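Side-chain contacts in hydratase ChsH1 (Mycobacterium tuberculosis, PDB 4W78), which catalyses, in complex with ChsH2, the hydration of a steroid enoyl-CoA during breakdown of the cholesterol side chain: residues A[47-52]-A[58-63]; A[129-134]-A[138-143]. All blocks are in the same frame, centred on the assembly; numbering follows the deposited sequence.

In the fold
Both contacts lie at the surface, about 43 Å apart between centres and on opposite sides of the centre of the chain, and they illustrate how a link between neighbouring parts of a sequence takes its chemistry from its place in the fold. Interaction 1 ties the start of helix 49-54 to the loop after it, with a single hydrogen bond, given by a backbone N-H to a side-chain carboxylate, and a small buried area. Interaction 2 joins two adjacent strands of the antiparallel sheet, at the turn end of a hairpin; four backbone hydrogen bonds and an indole packed on a glycine and a proline bury roughly twice as much surface. No structural element is common to both.

Interaction 1: A[47-52]-A[58-63]; sequences VDDAAA and PGIVAP
D49 and I60 carry this contact, one from the first turn of helix 49-54 and the other from the loop that follows it and folds back alongside that turn. The carboxylate oxygen OD1 of D49 accepts the backbone N-H of I60, with 2.9 Å between D49 OD1 and I60 N and an angle of 157° at the hydrogen, and the donor lies nearly in line with the CG-OD1 bond. That reach depends on the first torsion of D49, which sets CG beside its own backbone N (chi1 -81°) and lets the carboxylate swing to the loop. D49 OD1 also sits 3.1 Å from I60 CG1, so one oxygen meets both the backbone N and CG1 of I60, the two side chains crossing at about a right angle.

The close packing continues on both flanks. I60 CD1 comes 3.5 Å from the carbonyl carbon of V47, laying the end of the isoleucine along the backbone that enters the helix, while A52 CB, on a buried residue, presses to 3.1 Å from the carbonyl oxygen of G59. Beyond I60, the loop turns inward, where A62 touches I32 and P63 touches W35 of helix 29-39.

The outer side is looser. The side chains of V47 and D48 start away from the loop, and V47 is exposed; D49, though exposed too, turns OD1 inward to I60. D48 instead turns back to its own helix: OD1 receives weak bonds from the backbone N of A50 and A51. The arrangement is that of an aspartate N-cap followed by a second aspartate that fastens a returning loop to the first turn of a short helix.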
loop_
_atom_site.group_PDB
_atom_site.type_symbol
_atom_site.label_atom_id
_atom_site.label_comp_id
_atom_site.label_asym_id
_atom_site.label_seq_id
_atom_site.Cartn_x
_atom_site.Cartn_y
_atom_site.Cartn_z
ATOM N N VAL A 47 13.488 4.438 12.284
ATOM C CA VAL A 47 12.326 4.898 13.044
ATOM C C VAL A 47 12.654 5.674 14.319
ATOM O O VAL A 47 11.744 6.187 14.965
ATOM C CB VAL A 47 11.405 3.713 13.432
ATOM C CG1 VAL A 47 10.808 3.057 12.177
ATOM C CG2 VAL A 47 12.174 2.682 14.242
ATOM N N ASP A 48 13.931 5.749 14.690
ATOM C CA ASP A 48 14.343 6.341 15.975
ATOM C C ASP A 48 15.566 7.225 15.744
ATOM O O ASP A 48 16.639 6.721 15.408
ATOM C CB ASP A 48 14.623 5.215 16.999
ATOM C CG ASP A 48 15.271 5.703 18.315
ATOM O OD1 ASP A 48 15.448 6.915 18.553
ATOM O OD2 ASP A 48 15.601 4.831 19.140
ATOM N N ASP A 49 15.390 8.538 15.914
ATOM C CA ASP A 49 16.467 9.517 15.726
ATOM C C ASP A 49 17.689 9.209 16.595
ATOM O O ASP A 49 18.812 9.277 16.119
ATOM C CB ASP A 49 15.993 10.948 16.038
ATOM C CG ASP A 49 15.222 11.597 14.887
ATOM O OD1 ASP A 49 15.433 11.242 13.709
ATOM O OD2 ASP A 49 14.404 12.501 15.168
ATOM N N ALA A 50 17.464 8.888 17.866
ATOM C CA ALA A 50 18.576 8.597 18.767
ATOM C C ALA A 50 19.375 7.383 18.299
ATOM O O ALA A 50 20.603 7.402 18.317
ATOM C CB ALA A 50 18.084 8.402 20.194
ATOM N N ALA A 51 18.675 6.335 17.879
ATOM C CA ALA A 51 19.347 5.143 17.365
ATOM C C ALA A 51 20.115 5.443 16.081
ATOM O O ALA A 51 21.228 4.953 15.887
ATOM C CB ALA A 51 18.346 4.008 17.150
ATOM N N ALA A 52 19.516 6.241 15.201
ATOM C CA ALA A 52 20.168 6.618 13.954
ATOM C C ALA A 52 21.440 7.411 14.230
ATOM O O ALA A 52 22.472 7.193 13.592
ATOM C CB ALA A 52 19.215 7.422 13.077
ATOM N N PRO A 58 22.754 11.594 10.596
ATOM C CA PRO A 58 22.349 12.907 11.124
ATOM C C PRO A 58 20.982 12.867 11.798
ATOM O O PRO A 58 20.614 13.807 12.505
ATOM C CB PRO A 58 22.283 13.786 9.867
ATOM C CG PRO A 58 23.081 13.059 8.840
ATOM C CD PRO A 58 22.876 11.613 9.130
ATOM N N GLY A 59 20.255 11.779 11.580
ATOM C CA GLY A 59 18.918 11.584 12.118
ATOM C C GLY A 59 18.391 10.331 11.460
ATOM O O GLY A 59 19.170 9.608 10.835
ATOM N N ILE A 60 17.091 10.064 11.594
ATOM C CA ILE A 60 16.485 8.898 10.954
ATOM C C ILE A 60 16.872 8.867 9.481
ATOM O O ILE A 60 16.884 9.902 8.820
ATOM C CB ILE A 60 14.942 8.924 11.074
ATOM C CG1 ILE A 60 14.519 8.517 12.491
ATOM C CG2 ILE A 60 14.292 7.992 10.049
ATOM C CD1 ILE A 60 13.059 8.824 12.808
ATOM N N VAL A 61 17.221 7.686 8.977
ATOM C CA VAL A 61 17.538 7.542 7.566
ATOM C C VAL A 61 16.566 6.572 6.900
ATOM O O VAL A 61 15.941 5.740 7.566
ATOM C CB VAL A 61 18.990 7.052 7.350
ATOM C CG1 VAL A 61 19.981 8.174 7.619
ATOM C CG2 VAL A 61 19.294 5.839 8.232
ATOM N N ALA A 62 16.421 6.689 5.583
ATOM C CA ALA A 62 15.623 5.735 4.830
ATOM C C ALA A 62 16.393 4.429 4.618
ATOM O O ALA A 62 17.598 4.443 4.423
ATOM C CB ALA A 62 15.242 6.341 3.468
ATOM N N PRO A 63 15.686 3.295 4.607
ATOM C CA PRO A 63 16.360 2.052 4.202
ATOM C C PRO A 63 16.923 2.191 2.788
ATOM O O PRO A 63 16.221 2.661 1.900
ATOM C CB PRO A 63 15.229 1.013 4.213
ATOM C CG PRO A 63 14.153 1.601 5.082
ATOM C CD PRO A 63 14.268 3.096 4.956
#

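Interaction 2: A[129-134]-A[138-143]; sequences VGPKQT and EGWFIN
W140 lies with one face of its indole against the backbone of G130 and P131. The bare CA of G130 stands 3.7 Å from the centroid of the six-membered ring, 17° off the ring normal, and P131 CA sits over the five-membered ring, two CH-pi contacts made side by side. W140 CG stands beside its own backbone N (chi1 -74°), which with chi2 near 70° brings this face over both residues. P131 CD adds an apolar contact with W140 CZ2 at 3.6 Å. The cis peptide between G130 and P131 runs across the same face.

Two backbone pairs bracket this contact along the strands. V129 and F141 form an antiparallel hydrogen-bonded pair, F141 N donating to V129 O at 2.8 Å. K132 and G139 form a second such pair, with K132 N bonded to G139 O at 2.8 Å. On the face shared by these pairs, K132 CG comes 4.2 Å from F141 CE2, at the ring edge. Across the other face, Q133 NE2 reaches E138 OE2 in a weak bond at 3.4 Å, while OE1 of E138 is held by the hydroxyl of Y97.

Further out, Y97 also meets the W140 ring edge-to-face, R161 makes a cation-pi contact with F141, and T134 OG1 bonds within the turn to L136 N and G137 O. Between the two pairs the register slips by one residue: this is a beta bulge in a hairpin of the hotdog fold's antiparallel sheet.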
loop_
_atom_site.group_PDB
_atom_site.type_symbol
_atom_site.label_atom_id
_atom_site.label_comp_id
_atom_site.label_asym_id
_atom_site.label_seq_id
_atom_site.Cartn_x
_atom_site.Cartn_y
_atom_site.Cartn_z
ATOM N N VAL A 129 21.594 -7.762 -26.054
ATOM C CA VAL A 129 22.336 -8.929 -26.524
ATOM C C VAL A 129 21.378 -10.015 -26.969
ATOM O O VAL A 129 20.428 -10.332 -26.266
ATOM C CB VAL A 129 23.238 -9.493 -25.406
ATOM C CG1 VAL A 129 23.925 -10.777 -25.866
ATOM C CG2 VAL A 129 24.265 -8.463 -24.978
ATOM N N GLY A 130 21.639 -10.595 -28.137
ATOM C CA GLY A 130 20.766 -11.616 -28.680
ATOM C C GLY A 130 20.877 -11.768 -30.187
ATOM O O GLY A 130 21.637 -11.050 -30.842
ATOM N N PRO A 131 20.105 -12.702 -30.754
ATOM C CA PRO A 131 19.204 -13.594 -30.014
ATOM C C PRO A 131 19.947 -14.735 -29.310
ATOM O O PRO A 131 20.928 -15.264 -29.839
ATOM C CB PRO A 131 18.295 -14.148 -31.114
ATOM C CG PRO A 131 19.135 -14.102 -32.344
ATOM C CD PRO A 131 20.003 -12.890 -32.211
ATOM N N LYS A 132 19.480 -15.096 -28.119
ATOM C CA LYS A 132 20.061 -16.196 -27.361
ATOM C C LYS A 132 19.030 -17.290 -27.158
ATOM O O LYS A 132 17.841 -17.009 -26.991
ATOM C CB LYS A 132 20.515 -15.718 -25.983
ATOM C CG LYS A 132 21.609 -14.667 -25.993
ATOM C CD LYS A 132 22.909 -15.240 -26.523
ATOM C CE LYS A 132 24.051 -14.253 -26.349
ATOM N NZ LYS A 132 25.306 -14.736 -26.995
ATOM N N GLN A 133 19.490 -18.537 -27.154
ATOM C CA GLN A 133 18.651 -19.640 -26.723
ATOM C C GLN A 133 18.676 -19.664 -25.204
ATOM O O GLN A 133 19.744 -19.694 -24.593
ATOM C CB GLN A 133 19.156 -20.965 -27.295
ATOM C CG GLN A 133 19.269 -20.971 -28.811
ATOM C CD GLN A 133 17.957 -20.639 -29.502
ATOM O OE1 GLN A 133 16.894 -21.130 -29.119
ATOM N NE2 GLN A 133 18.028 -19.798 -30.529
ATOM N N THR A 134 17.498 -19.607 -24.593
ATOM C CA THR A 134 17.396 -19.636 -23.141
ATOM C C THR A 134 16.407 -20.717 -22.735
ATOM O O THR A 134 15.695 -21.256 -23.581
ATOM C CB THR A 134 16.929 -18.280 -22.572
ATOM O OG1 THR A 134 15.498 -18.221 -22.568
ATOM C CG2 THR A 134 17.486 -17.125 -23.402
ATOM N N GLU A 138 13.773 -18.564 -27.181
ATOM C CA GLU A 138 14.672 -17.615 -27.823
ATOM C C GLU A 138 14.373 -16.212 -27.301
ATOM O O GLU A 138 13.210 -15.821 -27.176
ATOM C CB GLU A 138 14.532 -17.658 -29.346
ATOM C CG GLU A 138 15.581 -16.828 -30.083
ATOM C CD GLU A 138 15.419 -16.857 -31.596
ATOM O OE1 GLU A 138 14.422 -16.296 -32.106
ATOM O OE2 GLU A 138 16.295 -17.434 -32.279
ATOM N N GLY A 139 15.418 -15.462 -26.978
ATOM C CA GLY A 139 15.214 -14.136 -26.432
ATOM C C GLY A 139 16.385 -13.184 -26.558
ATOM O O GLY A 139 17.468 -13.543 -27.025
ATOM N N TRP A 140 16.150 -11.950 -26.133
ATOM C CA TRP A 140 17.182 -10.922 -26.098
ATOM C C TRP A 140 17.290 -10.384 -24.692
ATOM O O TRP A 140 16.276 -10.162 -24.035
ATOM C CB TRP A 140 16.798 -9.763 -27.010
ATOM C CG TRP A 140 16.932 -10.057 -28.463
ATOM C CD1 TRP A 140 16.155 -10.896 -29.207
ATOM C CD2 TRP A 140 17.886 -9.486 -29.361
ATOM N NE1 TRP A 140 16.570 -10.889 -30.515
ATOM C CE2 TRP A 140 17.632 -10.030 -30.637
ATOM C CE3 TRP A 140 18.926 -8.562 -29.212
ATOM C CZ2 TRP A 140 18.387 -9.689 -31.756
ATOM C CZ3 TRP A 140 19.677 -8.224 -30.328
ATOM C CH2 TRP A 140 19.404 -8.789 -31.583
ATOM N N PHE A 141 18.512 -10.173 -24.216
ATOM C CA PHE A 141 18.694 -9.556 -22.909
ATOM C C PHE A 141 18.877 -8.060 -23.068
ATOM O O PHE A 141 19.593 -7.615 -23.965
ATOM C CB PHE A 141 19.905 -10.150 -22.181
ATOM C CG PHE A 141 19.728 -11.597 -21.775
ATOM C CD1 PHE A 141 19.130 -11.912 -20.573
ATOM C CD2 PHE A 141 20.171 -12.623 -22.591
ATOM C CE1 PHE A 141 18.974 -13.232 -20.183
ATOM C CE2 PHE A 141 20.013 -13.949 -22.212
ATOM C CZ PHE A 141 19.413 -14.247 -21.004
ATOM N N ILE A 142 18.226 -7.303 -22.193
ATOM C CA ILE A 142 18.271 -5.840 -22.237
ATOM C C ILE A 142 18.711 -5.320 -20.874
ATOM O O ILE A 142 18.070 -5.600 -19.855
ATOM C CB ILE A 142 16.893 -5.264 -22.561
ATOM C CG1 ILE A 142 16.477 -5.679 -23.970
ATOM C CG2 ILE A 142 16.911 -3.739 -22.451
ATOM C CD1 ILE A 142 15.103 -6.283 -24.026
ATOM N N ASN A 143 19.822 -4.586 -20.856
ATOM C CA ASN A 143 20.322 -3.931 -19.654
ATOM C C ASN A 143 20.002 -2.452 -19.624
ATOM O O ASN A 143 19.976 -1.786 -20.677
ATOM C CB ASN A 143 21.837 -4.091 -19.564
ATOM C CG ASN A 143 22.254 -5.533 -19.369
ATOM O OD1 ASN A 143 22.407 -5.994 -18.242
ATOM N ND2 ASN A 143 22.412 -6.255 -20.465
#